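RND efflux system, outer membrane lipoprotein, NodT family (Burkholderia mallei, PDB 6U94) probably serves as the outer membrane channel of an RND-type efflux system. Local coordinates at residues Thr131-Asp136 and Glu280-Ile285; Leu274-Leu279 and Asp373-Val378. One frame throughout, in Å; residues are numbered along the deposited sequence.

Interaction 1: residues Thr131-Asp136 and Glu280-Ile285; sequences THFEID and ERRPDI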
loop_
_atom_site.group_PDB
_atom_site.type_symbol
_atom_site.label_atom_id
_atom_site.label_comp_id
_atom_site.label_asym_id
_atom_site.label_seq_id
_atom_site.Cartn_x
_atom_site.Cartn_y
_atom_site.Cartn_z
ATOM N N THR A 131 3.262 7.043 -5.820
ATOM C CA THR A 131 4.677 7.263 -6.070
ATOM C C THR A 131 4.909 8.671 -6.618
ATOM O O THR A 131 3.973 9.441 -6.850
ATOM C CB THR A 131 5.223 6.210 -7.029
ATOM O OG1 THR A 131 4.493 6.253 -8.262
ATOM C CG2 THR A 131 5.102 4.816 -6.410
ATOM N N HIS A 132 6.184 9.016 -6.814
ATOM C CA HIS A 132 6.521 10.352 -7.292
ATOM C C HIS A 132 5.954 10.603 -8.684
ATOM O O HIS A 132 5.400 11.677 -8.948
ATOM C CB HIS A 132 8.036 10.553 -7.297
ATOM C CG HIS A 132 8.639 10.661 -5.931
ATOM N ND1 HIS A 132 8.289 11.649 -5.038
ATOM C CD2 HIS A 132 9.581 9.911 -5.313
ATOM C CE1 HIS A 132 8.983 11.500 -3.924
ATOM N NE2 HIS A 132 9.775 10.452 -4.065
ATOM N N PHE A 133 6.072 9.625 -9.588
ATOM C CA PHE A 133 5.618 9.864 -10.954
ATOM C C PHE A 133 4.098 9.888 -11.048
ATOM O O PHE A 133 3.547 10.588 -11.904
ATOM C CB PHE A 133 6.215 8.834 -11.920
ATOM C CG PHE A 133 5.865 7.401 -11.608
ATOM C CD1 PHE A 133 4.673 6.851 -12.054
ATOM C CD2 PHE A 133 6.749 6.592 -10.911
ATOM C CE1 PHE A 133 4.356 5.532 -11.785
ATOM C CE2 PHE A 133 6.440 5.272 -10.642
ATOM C CZ PHE A 133 5.242 4.740 -11.079
ATOM N N GLU A 134 3.402 9.153 -10.177
ATOM C CA GLU A 134 1.949 9.275 -10.131
ATOM C C GLU A 134 1.532 10.663 -9.665
ATOM O O GLU A 134 0.609 11.262 -10.228
ATOM C CB GLU A 134 1.353 8.212 -9.215
ATOM C CG GLU A 134 1.561 6.795 -9.682
ATOM C CD GLU A 134 1.106 5.796 -8.642
ATOM O OE1 GLU A 134 -0.002 5.236 -8.784
ATOM O OE2 GLU A 134 1.857 5.591 -7.666
ATOM N N ILE A 135 2.197 11.187 -8.632
ATOM C CA ILE A 135 1.898 12.538 -8.167
ATOM C C ILE A 135 2.180 13.555 -9.268
ATOM O O ILE A 135 1.406 14.500 -9.473
ATOM C CB ILE A 135 2.697 12.846 -6.886
ATOM C CG1 ILE A 135 2.258 11.916 -5.749
ATOM C CG2 ILE A 135 2.533 14.301 -6.492
ATOM C CD1 ILE A 135 3.023 12.123 -4.459
ATOM N N ASP A 136 3.289 13.378 -9.992
ATOM C CA ASP A 136 3.592 14.246 -11.127
ATOM C C ASP A 136 2.461 14.233 -12.146
ATOM O O ASP A 136 1.955 15.288 -12.541
ATOM C CB ASP A 136 4.905 13.817 -11.786
ATOM C CG ASP A 136 6.119 14.198 -10.968
ATOM O OD1 ASP A 136 6.049 15.208 -10.238
ATOM O OD2 ASP A 136 7.145 13.491 -11.062
ATOM N N GLU A 280 14.501 1.840 -14.838
ATOM C CA GLU A 280 14.458 2.512 -16.131
ATOM C C GLU A 280 13.037 2.599 -16.671
ATOM O O GLU A 280 12.736 3.487 -17.476
ATOM C CB GLU A 280 15.360 1.791 -17.134
ATOM C CG GLU A 280 16.843 1.854 -16.812
ATOM C CD GLU A 280 17.652 0.828 -17.581
ATOM O OE1 GLU A 280 17.056 0.067 -18.374
ATOM O OE2 GLU A 280 18.884 0.780 -17.392
ATOM N N ARG A 281 12.152 1.693 -16.243
ATOM C CA ARG A 281 10.761 1.678 -16.682
ATOM C C ARG A 281 9.863 2.597 -15.865
ATOM O O ARG A 281 8.666 2.679 -16.153
ATOM C CB ARG A 281 10.195 0.258 -16.625
ATOM C CG ARG A 281 11.064 -0.805 -17.262
ATOM C CD ARG A 281 10.649 -2.150 -16.707
ATOM N NE ARG A 281 10.563 -2.092 -15.247
ATOM C CZ ARG A 281 9.884 -2.954 -14.496
ATOM N NH1 ARG A 281 9.217 -3.952 -15.061
ATOM N NH2 ARG A 281 9.865 -2.812 -13.177
ATOM N N ARG A 282 10.396 3.271 -14.852
ATOM C CA ARG A 282 9.595 4.241 -14.119
ATOM C C ARG A 282 9.189 5.378 -15.053
ATOM O O ARG A 282 10.035 5.894 -15.797
ATOM C CB ARG A 282 10.368 4.797 -12.928
ATOM C CG ARG A 282 10.462 3.866 -11.712
ATOM C CD ARG A 282 11.285 4.518 -10.620
ATOM N NE ARG A 282 10.763 5.833 -10.255
ATOM C CZ ARG A 282 10.182 6.115 -9.092
ATOM N NH1 ARG A 282 10.059 5.175 -8.157
ATOM N NH2 ARG A 282 9.731 7.343 -8.855
ATOM N N PRO A 283 7.916 5.777 -15.063
ATOM C CA PRO A 283 7.511 6.880 -15.947
ATOM C C PRO A 283 8.272 8.181 -15.722
ATOM O O PRO A 283 8.444 8.945 -16.679
ATOM C CB PRO A 283 6.017 7.032 -15.637
ATOM C CG PRO A 283 5.599 5.650 -15.259
ATOM C CD PRO A 283 6.753 5.092 -14.473
ATOM N N ASP A 284 8.746 8.463 -14.505
ATOM C CA ASP A 284 9.490 9.702 -14.302
ATOM C C ASP A 284 10.934 9.600 -14.769
ATOM O O ASP A 284 11.552 10.630 -15.065
ATOM C CB ASP A 284 9.437 10.144 -12.833
ATOM C CG ASP A 284 9.829 9.041 -11.848
ATOM O OD1 ASP A 284 10.070 7.886 -12.258
ATOM O OD2 ASP A 284 9.891 9.346 -10.640
ATOM N N ILE A 285 11.481 8.388 -14.867
ATOM C CA ILE A 285 12.818 8.245 -15.429
ATOM C C ILE A 285 12.761 8.170 -16.954
ATOM O O ILE A 285 13.658 8.672 -17.638
ATOM C CB ILE A 285 13.533 7.026 -14.816
ATOM C CG1 ILE A 285 13.778 7.261 -13.323
ATOM C CG2 ILE A 285 14.858 6.744 -15.531
ATOM C CD1 ILE A 285 14.635 6.205 -12.675
HETATM O O HOH W 1 9.348 12.228 -9.893
#

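Interaction 2: residues Leu274-Leu279 and Asp373-Val378; sequences LPSTLL and DAFREV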
loop_
_atom_site.group_PDB
_atom_site.type_symbol
_atom_site.label_atom_id
_atom_site.label_comp_id
_atom_site.label_asym_id
_atom_site.label_seq_id
_atom_site.Cartn_x
_atom_site.Cartn_y
_atom_site.Cartn_z
ATOM N N LEU A 274 16.542 -8.193 -7.300
ATOM C CA LEU A 274 15.970 -7.428 -8.397
ATOM C C LEU A 274 16.959 -6.362 -8.864
ATOM O O LEU A 274 17.468 -5.593 -8.038
ATOM C CB LEU A 274 14.654 -6.783 -7.970
ATOM C CG LEU A 274 13.494 -7.767 -7.827
ATOM C CD1 LEU A 274 12.214 -7.046 -7.440
ATOM C CD2 LEU A 274 13.309 -8.550 -9.120
ATOM N N PRO A 275 17.257 -6.289 -10.162
ATOM C CA PRO A 275 18.228 -5.293 -10.636
ATOM C C PRO A 275 17.651 -3.884 -10.633
ATOM O O PRO A 275 16.463 -3.669 -10.890
ATOM C CB PRO A 275 18.549 -5.760 -12.062
ATOM C CG PRO A 275 17.339 -6.540 -12.485
ATOM C CD PRO A 275 16.826 -7.205 -11.230
ATOM N N SER A 276 18.519 -2.916 -10.331
ATOM C CA SER A 276 18.120 -1.514 -10.340
ATOM C C SER A 276 17.726 -1.028 -11.731
ATOM O O SER A 276 17.029 -0.013 -11.848
ATOM C CB SER A 276 19.251 -0.649 -9.787
ATOM O OG SER A 276 20.496 -1.039 -10.344
ATOM N N THR A 277 18.152 -1.729 -12.786
ATOM C CA THR A 277 17.766 -1.345 -14.138
ATOM C C THR A 277 16.263 -1.443 -14.354
ATOM O O THR A 277 15.751 -0.886 -15.331
ATOM C CB THR A 277 18.496 -2.211 -15.165
ATOM O OG1 THR A 277 18.250 -3.595 -14.892
ATOM C CG2 THR A 277 19.994 -1.942 -15.117
ATOM N N LEU A 278 15.544 -2.136 -13.464
ATOM C CA LEU A 278 14.088 -2.123 -13.525
ATOM C C LEU A 278 13.539 -0.708 -13.413
ATOM O O LEU A 278 12.485 -0.406 -13.985
ATOM C CB LEU A 278 13.502 -2.996 -12.414
ATOM C CG LEU A 278 13.655 -4.513 -12.512
ATOM C CD1 LEU A 278 13.148 -5.165 -11.229
ATOM C CD2 LEU A 278 12.912 -5.057 -13.720
ATOM N N LEU A 279 14.234 0.168 -12.682
ATOM C CA LEU A 279 13.780 1.542 -12.507
ATOM C C LEU A 279 13.853 2.358 -13.791
ATOM O O LEU A 279 13.313 3.470 -13.828
ATOM C CB LEU A 279 14.593 2.227 -11.406
ATOM C CG LEU A 279 14.592 1.506 -10.049
ATOM C CD1 LEU A 279 15.163 2.394 -8.952
ATOM C CD2 LEU A 279 13.199 1.039 -9.677
ATOM N N ASP A 373 15.619 10.314 -6.008
ATOM C CA ASP A 373 14.284 10.190 -5.431
ATOM C C ASP A 373 13.682 8.821 -5.719
ATOM O O ASP A 373 12.967 8.265 -4.880
ATOM C CB ASP A 373 13.371 11.294 -5.960
ATOM C CG ASP A 373 13.683 12.647 -5.356
ATOM O OD1 ASP A 373 14.604 12.723 -4.519
ATOM O OD2 ASP A 373 13.007 13.634 -5.718
ATOM N N ALA A 374 13.963 8.258 -6.896
ATOM C CA ALA A 374 13.429 6.942 -7.227
ATOM C C ALA A 374 14.008 5.866 -6.315
ATOM O O ALA A 374 13.271 5.018 -5.795
ATOM C CB ALA A 374 13.710 6.612 -8.692
ATOM N N PHE A 375 15.331 5.875 -6.121
ATOM C CA PHE A 375 15.963 4.900 -5.239
ATOM C C PHE A 375 15.508 5.093 -3.800
ATOM O O PHE A 375 15.168 4.125 -3.113
ATOM C CB PHE A 375 17.485 5.004 -5.338
ATOM C CG PHE A 375 18.071 4.246 -6.492
ATOM C CD1 PHE A 375 18.026 4.771 -7.779
ATOM C CD2 PHE A 375 18.674 3.014 -6.294
ATOM C CE1 PHE A 375 18.570 4.074 -8.847
ATOM C CE2 PHE A 375 19.219 2.313 -7.350
ATOM C CZ PHE A 375 19.165 2.846 -8.635
ATOM N N ARG A 376 15.501 6.343 -3.328
ATOM C CA ARG A 376 15.044 6.626 -1.974
ATOM C C ARG A 376 13.613 6.151 -1.768
ATOM O O ARG A 376 13.280 5.588 -0.719
ATOM C CB ARG A 376 15.165 8.123 -1.684
ATOM C CG ARG A 376 14.776 8.519 -0.260
ATOM C CD ARG A 376 15.012 10.004 -0.020
ATOM N NE ARG A 376 16.401 10.384 -0.271
ATOM C CZ ARG A 376 17.381 10.254 0.619
ATOM N NH1 ARG A 376 17.126 9.749 1.820
ATOM N NH2 ARG A 376 18.616 10.625 0.311
ATOM N N GLU A 377 12.756 6.359 -2.770
ATOM C CA GLU A 377 11.376 5.893 -2.682
ATOM C C GLU A 377 11.308 4.375 -2.574
ATOM O O GLU A 377 10.462 3.831 -1.854
ATOM C CB GLU A 377 10.600 6.380 -3.901
ATOM C CG GLU A 377 9.130 6.055 -3.903
ATOM C CD GLU A 377 8.408 6.713 -5.066
ATOM O OE1 GLU A 377 8.799 6.486 -6.234
ATOM O OE2 GLU A 377 7.463 7.481 -4.807
ATOM N N VAL A 378 12.186 3.673 -3.293
ATOM C CA VAL A 378 12.189 2.216 -3.234
ATOM C C VAL A 378 12.654 1.740 -1.861
ATOM O O VAL A 378 12.058 0.832 -1.270
ATOM C CB VAL A 378 13.063 1.642 -4.363
ATOM C CG1 VAL A 378 13.380 0.174 -4.096
ATOM C CG2 VAL A 378 12.359 1.808 -5.708
#

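Interaction 1: residues Thr131-Asp136 and Glu280-Ile285
Asp-284 OD2 takes a straight N-H bond of 2.7 Å from Arg-282 NH2 and a second bond from a water that also donates to Asp-136 OD2, which ties the two segments together through solvent. This is where the first turns of helices 132-142 and 283-294 meet in the helical body of an outer membrane factor protein. Arg-282, the N-cap residue of the second helix, holds the Asp-284 carboxylate side-on: NH2 lies on the syn side of OD2, and NE binds OD1 at 3.0 Å. The remaining guanidinium nitrogen, NH1, forms a salt bridge with Glu-377 and a hydrogen bond with the carbonyl of Ala-454, so the whole planar group should have little freedom to turn.

The apolar half of the contact belongs to Phe-133. With CG set between the backbone N and the carbonyl carbon (chi1 60°), its ring stands up against the second segment. Pro-283 CD sits 3.5 Å from the ring centroid, nearly on the normal, in a CH-pi contact; Thr-131 OG1 lies over the opposite face. One rim of the ring is presented to Arg-282, whose guanidinium plane is turned 90° to it, so Phe-133 CD2 comes over the guanidinium face at 3.7 Å from NH2. Beside it the two beta carbons, Phe-133 CB and Asp-284 CB, pack at 3.6 Å.

The N-terminus of the first helix is steadied by Glu-134, which supplies one half of a capping box. OE1 makes a salt bridge with Lys-453 and a hydrogen bond with Ser-165, while OE2 is reached from opposite faces of the carboxylate plane by Thr-131 N at 2.7 Å and Thr-131 OG1 at 2.8 Å.

Interaction 2: residues Leu274-Leu279 and Asp373-Val378
Leu-279 makes most of the apolar contact, pushing its forked end against one side of helix 362-415. CD1 rides over a face of the Phe-375 ring, displaced toward the rim, in a CH-pi contact 3.9 Å from the centroid; the same methyl comes within 4.5 Å of Ala-374 CB. The other branch turns to Val-378, where Leu-279 CD2 meets CG2 at 4.1 Å. With CG anti to the carbonyl carbon (chi1 -55°) the fork faces the helix, its branches divided between Ala-374 and, one turn on, Val-378.

Ser-276 adds a second kind of contact, a polar residue touching through carbon: its CB lies 3.7 Å from Phe-375 CZ. The hydroxyl bonds to the carbonyl of Ile-310, with that of Pro-308 competing for its one proton.

Backbone bonds account for the shape of the loop side. Leu-279 N bonds to Ser-276 O at 2.9 Å within a short 3-10 turn, which brings both side chains to the same ring. Leu-323 of helix 321-326 also packs on Phe-375 and Val-378, giving a buried apolar junction between a 3-10 turn and the flank of a long helix in this outer membrane factor fold.

The segments alternate along the chain: 131-136 comes first, then 274-279 running directly into 280-285, then 373-378. Interactions 1 and 2, their centres about 11 Å apart, therefore share one continuous piece, the 3-10 turn and the start of helix 283-294. Helix 362-415 backs both. Its Glu-377 is the residue they have in common, extending away from interaction 2 and into interaction 1, where OE2 accepts a weak hydrogen bond from His-132 N. Ile-285 CD1 also packs on Leu-279 O. The start of helix 132-142 is thus linked to helix 362-415 both directly, through Glu-377, and by way of residues 274-285, joining parts of the chain far apart in sequence.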